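Local atomic coordinates of aminotransferase class I and II (Streptococcus suis 89/1591, PDB entry 3OP7), a protein that probably transfers amino groups between amino acids and 2-oxo acids, using a covalently bound pyridoxal 5'-phosphate cofactor. Residues F7-W12 / N338-D343; L75-K80 / I207-D212; K146-I151 / V180-E185; E282-I287 / C352-L357. All coordinates share one frame; numbering follows the deposited sequence. Where two conformers were deposited one is given.

Contact 1: F7-W12 / N338-D343; sequences FGVEEW and NRFERD
Arg339 reaches across to the first turn of helix 8-16 and takes hold of Glu11 end-on through both terminal nitrogens, which share a single carboxylate oxygen: NH1 lies 2.6 Å from Glu11 OE1, and NH2 2.9 Å from the same Glu11 OE1. Carboxylate and guanidinium planes differ by only 9°, an in-plane salt bridge. A third bond helps to hold the group's rotation: Arg339 NH1 also donates to Gly8 O at 3.0 Å; it comes to one face of that carbonyl plane while Trp12 N comes to the other. Arg339 NE turns back to Glu320 of helix 319-330, so the guanidinium bridges two helices. This pins the N-terminal helix onto the small C-terminal domain of a fold type I aminotransferase, through the loop that connects the antiparallel strands 335-336 and 345-348.

Trp12 flanks the guanidinium: its CB lies over one face, toward the rim, and its indole, 67° from the guanidinium plane, presents an edge to Arg339 NH2; Trp12 NE1 is bonded to Leu334 O. The apolar part is Val9, whose CG2 lies 3.6 Å from Phe340 CE2, meeting that ring obliquely. Glu10 OE1 accepts from Asp249 N of the second subunit.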
loop_
_atom_site.group_PDB
_atom_site.type_symbol
_atom_site.label_atom_id
_atom_site.label_comp_id
_atom_site.label_asym_id
_atom_site.label_seq_id
_atom_site.Cartn_x
_atom_site.Cartn_y
_atom_site.Cartn_z
ATOM N N PHE A 7 -0.190 13.218 8.871
ATOM C CA PHE A 7 1.222 12.978 8.615
ATOM C C PHE A 7 1.834 14.358 8.296
ATOM O O PHE A 7 1.479 14.985 7.310
ATOM C CB PHE A 7 1.355 11.955 7.467
ATOM C CG PHE A 7 2.664 11.202 7.448
ATOM C CD1 PHE A 7 3.866 11.872 7.143
ATOM C CD2 PHE A 7 2.704 9.824 7.676
ATOM C CE1 PHE A 7 5.065 11.192 7.090
ATOM C CE2 PHE A 7 3.884 9.123 7.638
ATOM C CZ PHE A 7 5.090 9.805 7.316
ATOM N N GLY A 8 2.695 14.852 9.195
ATOM C CA GLY A 8 3.079 16.240 9.194
ATOM C C GLY A 8 3.825 16.711 7.969
ATOM O O GLY A 8 3.500 17.766 7.425
ATOM N N VAL A 9 4.846 15.974 7.560
ATOM C CA VAL A 9 5.592 16.353 6.335
ATOM C C VAL A 9 4.648 16.341 5.133
ATOM O O VAL A 9 4.647 17.252 4.316
ATOM C CB VAL A 9 6.754 15.426 6.125
ATOM C CG1 VAL A 9 7.362 15.642 4.714
ATOM C CG2 VAL A 9 7.768 15.604 7.285
ATOM N N GLU A 10 3.797 15.317 5.065
ATOM C CA GLU A 10 2.810 15.192 3.979
ATOM C C GLU A 10 1.859 16.401 3.837
ATOM O O GLU A 10 1.631 16.942 2.735
ATOM C CB GLU A 10 1.978 13.879 4.166
ATOM C CG GLU A 10 1.014 13.622 3.045
ATOM C CD GLU A 10 0.231 12.277 3.214
ATOM O OE1 GLU A 10 0.387 11.634 4.250
ATOM O OE2 GLU A 10 -0.524 11.930 2.277
ATOM N N GLU A 11 1.298 16.848 4.957
ATOM C CA GLU A 11 0.363 17.949 4.946
ATOM C C GLU A 11 1.098 19.210 4.423
ATOM O O GLU A 11 0.574 19.962 3.601
ATOM C CB GLU A 11 -0.179 18.176 6.368
ATOM C CG GLU A 11 -1.359 19.184 6.450
ATOM C CD GLU A 11 -0.922 20.658 6.528
ATOM O OE1 GLU A 11 0.225 20.926 6.971
ATOM O OE2 GLU A 11 -1.722 21.559 6.126
ATOM N N TRP A 12 2.316 19.421 4.911
ATOM C CA TRP A 12 3.124 20.573 4.453
ATOM C C TRP A 12 3.347 20.509 2.939
ATOM O O TRP A 12 3.070 21.487 2.253
ATOM C CB TRP A 12 4.469 20.581 5.165
ATOM C CG TRP A 12 5.430 21.574 4.613
ATOM C CD1 TRP A 12 6.464 21.319 3.760
ATOM C CD2 TRP A 12 5.489 22.961 4.928
ATOM N NE1 TRP A 12 7.149 22.500 3.491
ATOM C CE2 TRP A 12 6.559 23.518 4.193
ATOM C CE3 TRP A 12 4.697 23.803 5.711
ATOM C CZ2 TRP A 12 6.878 24.886 4.258
ATOM C CZ3 TRP A 12 5.019 25.149 5.794
ATOM C CH2 TRP A 12 6.091 25.680 5.050
ATOM N N ASN A 338 9.532 22.295 13.029
ATOM C CA ASN A 338 8.362 22.003 13.865
ATOM C C ASN A 338 7.559 20.819 13.352
ATOM O O ASN A 338 6.835 20.194 14.120
ATOM C CB ASN A 338 7.452 23.231 13.973
ATOM C CG ASN A 338 6.911 23.644 12.621
ATOM O OD1 ASN A 338 7.690 23.912 11.720
ATOM N ND2 ASN A 338 5.591 23.668 12.469
ATOM N N ARG A 339 7.675 20.495 12.063
ATOM C CA ARG A 339 7.012 19.302 11.513
ATOM C C ARG A 339 7.660 17.992 12.007
ATOM O O ARG A 339 7.080 16.899 11.802
ATOM C CB ARG A 339 6.988 19.337 9.980
ATOM C CG ARG A 339 6.264 20.547 9.361
ATOM C CD ARG A 339 4.805 20.563 9.762
ATOM N NE ARG A 339 3.996 21.685 9.281
ATOM C CZ ARG A 339 2.843 21.571 8.630
ATOM N NH1 ARG A 339 2.353 20.361 8.304
ATOM N NH2 ARG A 339 2.164 22.660 8.320
ATOM N N PHE A 340 8.833 18.111 12.625
ATOM C CA PHE A 340 9.544 17.028 13.334
ATOM C C PHE A 340 9.641 17.290 14.865
ATOM O O PHE A 340 10.448 16.678 15.567
ATOM C CB PHE A 340 10.956 16.856 12.727
ATOM C CG PHE A 340 10.982 16.831 11.222
ATOM C CD1 PHE A 340 11.109 18.006 10.494
ATOM C CD2 PHE A 340 10.853 15.635 10.516
ATOM C CE1 PHE A 340 11.108 17.992 9.097
ATOM C CE2 PHE A 340 10.844 15.614 9.118
ATOM C CZ PHE A 340 10.980 16.793 8.408
ATOM N N GLU A 341 8.810 18.199 15.384
ATOM C CA GLU A 341 8.860 18.656 16.757
ATOM C C GLU A 341 10.257 19.086 17.213
ATOM O O GLU A 341 10.607 18.958 18.382
ATOM C CB GLU A 341 8.214 17.661 17.749
ATOM C CG GLU A 341 7.662 18.386 19.029
ATOM C CD GLU A 341 7.041 17.458 20.091
ATOM O OE1 GLU A 341 6.950 16.233 19.853
ATOM O OE2 GLU A 341 6.662 17.964 21.184
ATOM N N ARG A 342 11.028 19.668 16.297
ATOM C CA ARG A 342 12.271 20.358 16.661
ATOM C C ARG A 342 12.357 21.672 15.907
ATOM O O ARG A 342 12.999 21.755 14.847
ATOM C CB ARG A 342 13.492 19.516 16.308
ATOM C CG ARG A 342 13.691 18.275 17.168
ATOM C CD ARG A 342 14.353 18.609 18.528
ATOM N NE ARG A 342 14.860 17.399 19.221
ATOM C CZ ARG A 342 14.099 16.518 19.856
ATOM N NH1 ARG A 342 12.770 16.708 19.891
ATOM N NH2 ARG A 342 14.660 15.442 20.468
ATOM N N ASP A 343 11.720 22.707 16.450
ATOM C CA ASP A 343 11.723 24.017 15.808
ATOM C C ASP A 343 13.153 24.608 15.950
ATOM O O ASP A 343 13.945 24.144 16.761
ATOM C CB ASP A 343 10.637 24.905 16.450
ATOM C CG ASP A 343 10.106 26.000 15.511
ATOM O OD1 ASP A 343 10.771 26.311 14.497
ATOM O OD2 ASP A 343 9.031 26.586 15.814
#

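Contact 2: L75-K80 / I207-D212; sequences LYTGVK and IIEVYD. With EDO (1,2-ethanediol), chain K.
The Tyr76 ring has Ile208 CG2 and Glu209 OE2 approaching it obliquely from helix 207-210. Ile208 CG2 comes within 3.7 Å of Tyr76 CD2, and the Glu209 carboxylate plane stands 80° from the ring plane. The same methyl also touches Val79, with Ile208 CG2 at 3.9 Å from Val79 CG2; the branch is wedged between the two side chains.

Beyond this apolar patch, polar atoms join the segments. Glu209 OE2 accepts from Thr77 N on its anti lone pair, at 2.8 Å with an N-H...O angle of 158°. An extended chain beyond CG (chi2 170°) lets Glu209 reach the loop, while its OE1 accepts from Ser206 N just ahead of the helix. A 1,2-ethanediol, probably from the crystallisation liquor, lies by the same carboxylate and donates from O2 to Glu209 OE1 at 2.8 Å. A water sits between the backbones, 2.8 Å from Thr77 O and 3.1 Å from Ile208 O, though it cannot serve every acceptor around it.

The contact lies at the surface of the large domain, where the loop between helix 66-73 and strand 84-87 meets helix 207-210. Tyr76 OH is hydrogen-bonded to Trp233 NE1 on strand 232-235, and Ile208 packs on Ala235 of that strand.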
loop_
_atom_site.group_PDB
_atom_site.type_symbol
_atom_site.label_atom_id
_atom_site.label_comp_id
_atom_site.label_asym_id
_atom_site.label_seq_id
_atom_site.Cartn_x
_atom_site.Cartn_y
_atom_site.Cartn_z
ATOM N N LEU A 75 22.268 -8.553 -0.643
ATOM C CA LEU A 75 22.723 -7.244 -0.103
ATOM C C LEU A 75 23.191 -7.378 1.357
ATOM O O LEU A 75 23.859 -6.494 1.865
ATOM C CB LEU A 75 21.619 -6.188 -0.196
ATOM C CG LEU A 75 21.064 -5.851 -1.592
ATOM C CD1 LEU A 75 19.829 -4.987 -1.509
ATOM C CD2 LEU A 75 22.160 -5.178 -2.453
ATOM N N TYR A 76 22.841 -8.476 2.005
ATOM C CA TYR A 76 23.141 -8.731 3.400
ATOM C C TYR A 76 24.070 -9.893 3.557
ATOM O O TYR A 76 24.226 -10.696 2.620
ATOM C CB TYR A 76 21.864 -9.129 4.128
ATOM C CG TYR A 76 20.764 -8.113 4.050
ATOM C CD1 TYR A 76 19.851 -8.136 2.998
ATOM C CD2 TYR A 76 20.636 -7.120 5.005
ATOM C CE1 TYR A 76 18.816 -7.210 2.914
ATOM C CE2 TYR A 76 19.611 -6.169 4.928
ATOM C CZ TYR A 76 18.684 -6.213 3.873
ATOM O OH TYR A 76 17.688 -5.242 3.813
ATOM N N THR A 77 24.647 -10.024 4.743
ATOM C CA THR A 77 25.310 -11.261 5.120
ATOM C C THR A 77 24.332 -12.078 5.939
ATOM O O THR A 77 23.575 -11.534 6.755
ATOM C CB THR A 77 26.600 -11.016 5.945
ATOM O OG1 THR A 77 26.288 -10.225 7.099
ATOM C CG2 THR A 77 27.635 -10.325 5.093
ATOM N N GLY A 78 24.320 -13.381 5.704
ATOM C CA GLY A 78 23.523 -14.298 6.518
ATOM C C GLY A 78 22.010 -14.190 6.389
ATOM O O GLY A 78 21.288 -14.520 7.335
ATOM N N VAL A 79 21.520 -13.752 5.227
ATOM C CA VAL A 79 20.065 -13.662 4.974
ATOM C C VAL A 79 19.682 -14.485 3.742
ATOM O O VAL A 79 20.235 -14.302 2.664
ATOM C CB VAL A 79 19.580 -12.207 4.787
ATOM C CG1 VAL A 79 18.067 -12.149 4.481
ATOM C CG2 VAL A 79 19.950 -11.344 6.036
ATOM N N LYS A 80 18.715 -15.370 3.914
ATOM C CA LYS A 80 18.242 -16.214 2.826
ATOM C C LYS A 80 17.104 -15.546 2.070
ATOM O O LYS A 80 16.372 -14.727 2.635
ATOM C CB LYS A 80 17.770 -17.562 3.353
ATOM C CG LYS A 80 18.905 -18.390 3.927
ATOM C CD LYS A 80 18.434 -19.696 4.542
ATOM C CE LYS A 80 19.655 -20.582 4.946
ATOM N NZ LYS A 80 19.490 -21.194 6.304
ATOM N N ILE A 207 20.359 -3.999 10.837
ATOM C CA ILE A 207 19.888 -4.604 12.087
ATOM C C ILE A 207 19.851 -6.102 12.017
ATOM O O ILE A 207 20.217 -6.792 12.952
ATOM C CB ILE A 207 18.520 -4.010 12.579
ATOM C CG1 ILE A 207 18.344 -4.233 14.076
ATOM C CG2 ILE A 207 17.269 -4.507 11.806
ATOM C CD1 ILE A 207 19.420 -3.596 14.984
ATOM N N ILE A 208 19.411 -6.635 10.886
ATOM C CA ILE A 208 19.318 -8.080 10.777
ATOM C C ILE A 208 20.675 -8.806 10.699
ATOM O O ILE A 208 20.734 -10.016 10.918
ATOM C CB ILE A 208 18.450 -8.435 9.574
ATOM C CG1 ILE A 208 17.880 -9.847 9.744
ATOM C CG2 ILE A 208 19.231 -8.183 8.292
ATOM C CD1 ILE A 208 16.920 -10.271 8.643
ATOM N N GLU A 209 21.760 -8.073 10.451
ATOM C CA GLU A 209 23.119 -8.628 10.479
ATOM C C GLU A 209 23.719 -8.658 11.893
ATOM O O GLU A 209 24.781 -9.296 12.115
ATOM C CB GLU A 209 24.029 -7.835 9.515
ATOM C CG GLU A 209 23.627 -7.999 8.041
ATOM C CD GLU A 209 24.332 -7.061 7.085
ATOM O OE1 GLU A 209 24.550 -5.857 7.372
ATOM O OE2 GLU A 209 24.624 -7.528 5.966
ATOM N N VAL A 210 23.085 -7.955 12.829
ATOM C CA VAL A 210 23.543 -7.953 14.210
ATOM C C VAL A 210 22.559 -8.535 15.216
ATOM O O VAL A 210 22.921 -8.667 16.392
ATOM C CB VAL A 210 23.991 -6.541 14.666
ATOM C CG1 VAL A 210 25.265 -6.082 13.913
ATOM C CG2 VAL A 210 22.901 -5.521 14.528
ATOM N N TYR A 211 21.354 -8.879 14.777
ATOM C CA TYR A 211 20.292 -9.362 15.684
ATOM C C TYR A 211 19.308 -10.249 14.971
ATOM O O TYR A 211 18.695 -9.832 13.976
ATOM C CB TYR A 211 19.559 -8.154 16.267
ATOM C CG TYR A 211 18.596 -8.398 17.421
ATOM C CD1 TYR A 211 18.841 -9.378 18.393
ATOM C CD2 TYR A 211 17.510 -7.575 17.591
ATOM C CE1 TYR A 211 17.988 -9.549 19.488
ATOM C CE2 TYR A 211 16.628 -7.746 18.645
ATOM C CZ TYR A 211 16.881 -8.737 19.604
ATOM O OH TYR A 211 16.041 -8.897 20.652
ATOM N N ASP A 212 19.093 -11.451 15.513
ATOM C CA ASP A 212 18.092 -12.406 14.985
ATOM C C ASP A 212 16.702 -11.835 14.988
ATOM O O ASP A 212 15.860 -12.183 14.142
ATOM C CB ASP A 212 18.002 -13.696 15.819
ATOM C CG ASP A 212 17.120 -14.773 15.142
ATOM O OD1 ASP A 212 17.635 -15.369 14.164
ATOM O OD2 ASP A 212 15.934 -15.028 15.566
HETATM C C1 EDO K . 27.899 -7.661 7.491
HETATM O O1 EDO K . 27.914 -8.380 8.737
HETATM C C2 EDO K . 27.955 -6.157 7.753
HETATM O O2 EDO K . 27.242 -5.363 6.785
HETATM O O HOH W 1 22.280 -12.049 9.209
HETATM O O HOH W 2 25.542 -11.403 9.746
#

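Contact 3: K146-I151 / V180-E185; sequences KLRQLI and VEIASE. With EDO (1,2-ethanediol), chain J.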
loop_
_atom_site.group_PDB
_atom_site.type_symbol
_atom_site.label_atom_id
_atom_site.label_comp_id
_atom_site.label_asym_id
_atom_site.label_seq_id
_atom_site.Cartn_x
_atom_site.Cartn_y
_atom_site.Cartn_z
ATOM N N LYS A 146 19.578 6.199 28.452
ATOM C CA LYS A 146 18.155 6.525 28.550
ATOM C C LYS A 146 17.312 5.397 28.061
ATOM O O LYS A 146 16.200 5.149 28.573
ATOM C CB LYS A 146 17.813 7.842 27.849
ATOM C CG LYS A 146 18.447 8.994 28.645
ATOM C CD LYS A 146 17.983 10.409 28.283
ATOM C CE LYS A 146 18.820 11.449 29.021
ATOM N NZ LYS A 146 20.022 11.836 28.242
ATOM N N LEU A 147 17.799 4.692 27.048
ATOM C CA LEU A 147 17.056 3.512 26.595
ATOM C C LEU A 147 16.917 2.477 27.708
ATOM O O LEU A 147 15.855 1.846 27.854
ATOM C CB LEU A 147 17.702 2.866 25.397
ATOM C CG LEU A 147 16.954 1.654 24.805
ATOM C CD1 LEU A 147 15.513 1.958 24.331
ATOM C CD2 LEU A 147 17.782 1.066 23.658
ATOM N N ARG A 148 17.990 2.278 28.470
ATOM C CA ARG A 148 17.948 1.364 29.611
ATOM C C ARG A 148 16.908 1.795 30.654
ATOM O O ARG A 148 16.409 0.941 31.369
ATOM C CB ARG A 148 19.328 1.186 30.235
ATOM C CG ARG A 148 20.301 0.457 29.343
ATOM C CD ARG A 148 21.616 0.174 30.059
ATOM N NE ARG A 148 22.586 -0.372 29.130
ATOM C CZ ARG A 148 23.387 0.355 28.373
ATOM N NH1 ARG A 148 23.493 1.674 28.544
ATOM N NH2 ARG A 148 24.172 -0.249 27.507
ATOM N N GLN A 149 16.591 3.086 30.737
ATOM C CA GLN A 149 15.577 3.598 31.665
ATOM C C GLN A 149 14.161 3.407 31.110
ATOM O O GLN A 149 13.189 3.201 31.878
ATOM C CB GLN A 149 15.812 5.085 31.975
ATOM C CG GLN A 149 17.121 5.418 32.641
ATOM C CD GLN A 149 17.267 6.902 32.857
ATOM O OE1 GLN A 149 16.709 7.702 32.099
ATOM N NE2 GLN A 149 17.995 7.286 33.892
ATOM N N LEU A 150 14.026 3.459 29.785
ATOM C CA LEU A 150 12.705 3.333 29.154
ATOM C C LEU A 150 12.232 1.904 28.960
ATOM O O LEU A 150 11.034 1.657 28.949
ATOM C CB LEU A 150 12.689 4.013 27.786
ATOM C CG LEU A 150 12.877 5.538 27.814
ATOM C CD1 LEU A 150 13.255 6.009 26.401
ATOM C CD2 LEU A 150 11.563 6.179 28.288
ATOM N N ILE A 151 13.158 0.978 28.775
ATOM C CA ILE A 151 12.802 -0.418 28.463
ATOM C C ILE A 151 12.143 -1.076 29.672
ATOM O O ILE A 151 12.468 -0.770 30.845
ATOM C CB ILE A 151 14.051 -1.220 27.978
ATOM C CG1 ILE A 151 13.614 -2.506 27.254
ATOM C CG2 ILE A 151 15.027 -1.452 29.112
ATOM C CD1 ILE A 151 14.631 -3.139 26.311
ATOM N N VAL A 180 21.440 -3.720 20.632
ATOM C CA VAL A 180 20.978 -5.098 20.562
ATOM C C VAL A 180 21.112 -5.788 21.932
ATOM O O VAL A 180 20.241 -6.501 22.340
ATOM C CB VAL A 180 21.708 -5.861 19.462
ATOM C CG1 VAL A 180 21.434 -7.406 19.529
ATOM C CG2 VAL A 180 21.265 -5.340 18.103
ATOM N N GLU A 181 22.225 -5.598 22.626
ATOM C CA GLU A 181 22.360 -6.190 23.949
ATOM C C GLU A 181 21.222 -5.758 24.877
ATOM O O GLU A 181 20.729 -6.575 25.663
ATOM C CB GLU A 181 23.738 -5.902 24.545
ATOM C CG GLU A 181 24.832 -6.706 23.861
ATOM C CD GLU A 181 26.226 -6.395 24.362
ATOM O OE1 GLU A 181 26.522 -5.209 24.630
ATOM O OE2 GLU A 181 27.029 -7.351 24.492
ATOM N N ILE A 182 20.780 -4.503 24.770
ATOM C CA ILE A 182 19.665 -4.030 25.586
ATOM C C ILE A 182 18.335 -4.700 25.177
ATOM O O ILE A 182 17.605 -5.252 26.047
ATOM C CB ILE A 182 19.501 -2.501 25.519
ATOM C CG1 ILE A 182 20.724 -1.776 26.084
ATOM C CG2 ILE A 182 18.234 -2.084 26.268
ATOM C CD1 ILE A 182 20.751 -0.252 25.682
ATOM N N ALA A 183 18.032 -4.724 23.864
ATOM C CA ALA A 183 16.837 -5.359 23.334
ATOM C C ALA A 183 16.798 -6.849 23.675
ATOM O O ALA A 183 15.749 -7.380 24.038
ATOM C CB ALA A 183 16.709 -5.178 21.776
ATOM N N SER A 184 17.963 -7.496 23.615
ATOM C CA SER A 184 18.051 -8.924 23.912
ATOM C C SER A 184 17.715 -9.282 25.334
ATOM O O SER A 184 17.349 -10.415 25.579
ATOM C CB SER A 184 19.468 -9.456 23.638
ATOM O OG SER A 184 19.684 -9.338 22.272
ATOM N N GLU A 185 17.871 -8.360 26.292
ATOM C CA GLU A 185 17.480 -8.660 27.662
ATOM C C GLU A 185 16.013 -9.077 27.802
ATOM O O GLU A 185 15.669 -9.830 28.737
ATOM C CB GLU A 185 17.727 -7.483 28.619
ATOM C CG GLU A 185 19.138 -7.255 29.052
ATOM C CD GLU A 185 19.734 -8.429 29.816
ATOM O OE1 GLU A 185 19.475 -8.630 31.035
ATOM O OE2 GLU A 185 20.487 -9.165 29.164
HETATM C C1 EDO J . 21.968 -5.416 29.556
HETATM O O1 EDO J . 22.740 -5.900 28.432
HETATM C C2 EDO J . 22.637 -4.174 30.155
HETATM O O2 EDO J . 22.082 -2.929 29.697
#
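Ile182 meets three residues of segment 146-151: Leu147, Arg148 and Ile151. Its CD1 methyl lies 3.8 Å from Leu147 CD2. The same Ile182 CD1 is also 3.8 Å from Arg148 CG, and it stands 3.7 Å above the plane of the Arg148 guanidinium, offset toward the rim of one face. The other branch serves the end of the helix: Ile182 CG2 is 3.8 Å from Ile151 CD1, a methyl that also rests against Ile182 O. With CG1 anti to the carbonyl carbon (chi1 -63°) and CG2 anti to the backbone N, the two branches of Ile182 diverge, one to the arginine and one to Ile151. No hydrogen bond crosses between the segments; between these two the contacts are van der Waals.

In the fold, helix 144-150 and helix 173-184 lie against each other on the large domain, whose mixed, mostly parallel sheet is that of fold type I pyridoxal phosphate enzymes. Leu147 continues inward onto Ile109 of strand 107-112 and Trp132 of strand 128-135, while Ala183 packs on Ile190 of strand 189-193; the two helices thus share one sheet as their floor.

A salt bridge from Arg148 NH2 to Glu178, one turn before Ile182 on helix 173-184, probably helps hold the arginine over Ile182. Separately, at the guanidinium edge and in its plane, Arg148 NE donates at 2.7 Å and 145° to O2 of a 1,2-ethanediol, probably from the crystallisation liquor. At the far end of the contact, Ile151 packs on Val186 as well.

Contact 4: E282-I287 / C352-L357; sequences EENLAI and CEQETL
The first torsions of Asn284 and Gln354 bring Asn284 OD1 and Gln354 NE2 together. In Gln354, CG stands opposite the backbone N (chi1 -166°) and the chain runs straight on to CD, carrying the amide across to helix 270-294; in Asn284, CG lies opposite the carbonyl carbon, directing its amide to the start of helix 354-368. The two helices are the long and the final helix of the chain, and they pack together in the C-terminal domain of this fold type I aminotransferase.

The resulting bond is direct: Gln354 NE2 donates to Asn284 OD1 at 3.1 Å with an N-H...O angle of 166°. The acceptor lies in the plane of the Gln354 amide, although the two amide planes are turned 60° from each other. On its other end the buried Asn284 uses ND2 to bond Phe350 O, its main partner, and also makes a weak bond at 2.8 Å to Cys352 O. Asn284 thereby links helix 270-294 to the loop leading into helix 354-368 as well as to that helix's first turn, where Glu353 occupies the N-cap position.

Apolar groups pack alongside these amides. Ile287, one turn after Asn284, lies nearly perpendicular to Gln354, and its CD1 touches Gln354 CD and CG. Ile287 and Leu357 run antiparallel alongside each other, with Ile287 CG2 4.0 Å from Leu357 CD2. Leu357 also packs on Phe350. On the Asn284 side, the same methyl, Leu357 CD2, lies 3.6 Å from Asn284 O and 3.9 Å from Asn284 CB.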
loop_
_atom_site.group_PDB
_atom_site.type_symbol
_atom_site.label_atom_id
_atom_site.label_comp_id
_atom_site.label_asym_id
_atom_site.label_seq_id
_atom_site.Cartn_x
_atom_site.Cartn_y
_atom_site.Cartn_z
ATOM N N GLU A 282 28.264 13.123 -2.945
ATOM C CA GLU A 282 29.516 13.761 -2.543
ATOM C C GLU A 282 29.672 15.168 -3.125
ATOM O O GLU A 282 30.013 16.093 -2.424
ATOM C CB GLU A 282 30.726 12.899 -2.941
ATOM C CG GLU A 282 30.707 11.515 -2.285
ATOM C CD GLU A 282 31.921 10.660 -2.641
ATOM O OE1 GLU A 282 32.630 11.007 -3.597
ATOM O OE2 GLU A 282 32.157 9.639 -1.961
ATOM N N GLU A 283 29.362 15.331 -4.401
ATOM C CA GLU A 283 29.460 16.653 -5.024
ATOM C C GLU A 283 28.466 17.667 -4.441
ATOM O O GLU A 283 28.822 18.836 -4.227
ATOM C CB GLU A 283 29.272 16.523 -6.538
ATOM C CG GLU A 283 30.437 15.787 -7.177
ATOM C CD GLU A 283 30.284 15.584 -8.676
ATOM O OE1 GLU A 283 29.569 16.387 -9.332
ATOM O OE2 GLU A 283 30.899 14.618 -9.196
ATOM N N ASN A 284 27.220 17.233 -4.199
ATOM C CA ASN A 284 26.210 18.133 -3.644
ATOM C C ASN A 284 26.433 18.384 -2.161
ATOM O O ASN A 284 26.299 19.531 -1.684
ATOM C CB ASN A 284 24.804 17.628 -3.928
ATOM C CG ASN A 284 24.450 17.746 -5.358
ATOM O OD1 ASN A 284 25.331 17.876 -6.202
ATOM N ND2 ASN A 284 23.148 17.737 -5.666
ATOM N N LEU A 285 26.899 17.368 -1.440
ATOM C CA LEU A 285 27.245 17.576 -0.037
ATOM C C LEU A 285 28.403 18.567 0.091
ATOM O O LEU A 285 28.397 19.407 1.009
ATOM C CB LEU A 285 27.543 16.263 0.676
ATOM C CG LEU A 285 27.680 16.310 2.200
ATOM C CD1 LEU A 285 26.605 17.157 2.886
ATOM C CD2 LEU A 285 27.701 14.925 2.733
ATOM N N ALA A 286 29.400 18.495 -0.798
ATOM C CA ALA A 286 30.522 19.462 -0.731
ATOM C C ALA A 286 30.038 20.904 -0.941
ATOM O O ALA A 286 30.539 21.827 -0.330
ATOM C CB ALA A 286 31.649 19.117 -1.728
ATOM N N ILE A 287 29.039 21.074 -1.796
ATOM C CA ILE A 287 28.435 22.382 -2.049
ATOM C C ILE A 287 27.700 22.886 -0.797
ATOM O O ILE A 287 27.867 24.061 -0.391
ATOM C CB ILE A 287 27.483 22.303 -3.262
ATOM C CG1 ILE A 287 28.295 22.171 -4.549
ATOM C CG2 ILE A 287 26.580 23.526 -3.356
ATOM C CD1 ILE A 287 27.430 21.826 -5.736
ATOM N N CYS A 352 19.275 16.698 -5.006
ATOM C CA CYS A 352 18.515 17.090 -6.179
ATOM C C CYS A 352 19.496 17.580 -7.259
ATOM O O CYS A 352 20.724 17.497 -7.076
ATOM C CB CYS A 352 17.551 18.224 -5.794
ATOM S SG CYS A 352 18.372 19.712 -5.138
ATOM N N GLU A 353 18.948 18.095 -8.366
ATOM C CA GLU A 353 19.764 18.660 -9.434
ATOM C C GLU A 353 20.646 19.747 -8.835
ATOM O O GLU A 353 20.188 20.648 -8.108
ATOM C CB GLU A 353 18.892 19.192 -10.584
ATOM N N GLN A 354 21.933 19.639 -9.122
ATOM C CA GLN A 354 22.911 20.501 -8.514
ATOM C C GLN A 354 22.602 21.980 -8.735
ATOM O O GLN A 354 22.903 22.814 -7.865
ATOM C CB GLN A 354 24.306 20.170 -9.050
ATOM C CG GLN A 354 25.405 20.780 -8.254
ATOM C CD GLN A 354 26.793 20.331 -8.709
ATOM O OE1 GLN A 354 27.465 21.051 -9.439
ATOM N NE2 GLN A 354 27.224 19.152 -8.271
ATOM N N GLU A 355 22.033 22.320 -9.893
ATOM C CA GLU A 355 21.704 23.703 -10.264
ATOM C C GLU A 355 20.632 24.297 -9.359
ATOM O O GLU A 355 20.662 25.497 -9.001
ATOM C CB GLU A 355 21.174 23.744 -11.713
ATOM C CG GLU A 355 22.228 23.450 -12.792
ATOM C CD GLU A 355 22.151 22.019 -13.314
ATOM O OE1 GLU A 355 21.943 21.088 -12.509
ATOM O OE2 GLU A 355 22.307 21.839 -14.543
ATOM N N THR A 356 19.650 23.442 -9.056
ATOM C CA THR A 356 18.505 23.803 -8.213
ATOM C C THR A 356 18.986 23.990 -6.762
ATOM O O THR A 356 18.574 24.962 -6.116
ATOM C CB THR A 356 17.334 22.803 -8.326
ATOM O OG1 THR A 356 16.769 22.867 -9.649
ATOM C CG2 THR A 356 16.234 23.115 -7.308
ATOM N N LEU A 357 19.901 23.119 -6.303
ATOM C CA LEU A 357 20.547 23.269 -4.988
ATOM C C LEU A 357 21.215 24.606 -4.909
ATOM O O LEU A 357 20.971 25.362 -3.959
ATOM C CB LEU A 357 21.576 22.165 -4.671
ATOM C CG LEU A 357 22.297 22.264 -3.302
ATOM C CD1 LEU A 357 21.279 22.219 -2.130
ATOM C CD2 LEU A 357 23.403 21.186 -3.095
#

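In the fold
From the N terminus, contact 1 opens at residues 7-12 and closes only at 338-343, so its loop spans most of the chain and ties the first helix to the C-terminal domain. Within that span contact 2 opens at 75-80, and contact 3 opens and closes (146-151 with 180-185) before contact 2 is completed at 207-212. These two join helices and loops around the large-domain sheet, and they touch where Tyr211 packs on Val180 and Ser184. Contact 4 opens at 282-287, inside the loop of contact 1, but closes beyond it at 352-357, so the two cross, joining the long helix 270-294 to the final helix 354-368. Its centre lies about 39 Å from that of contact 3.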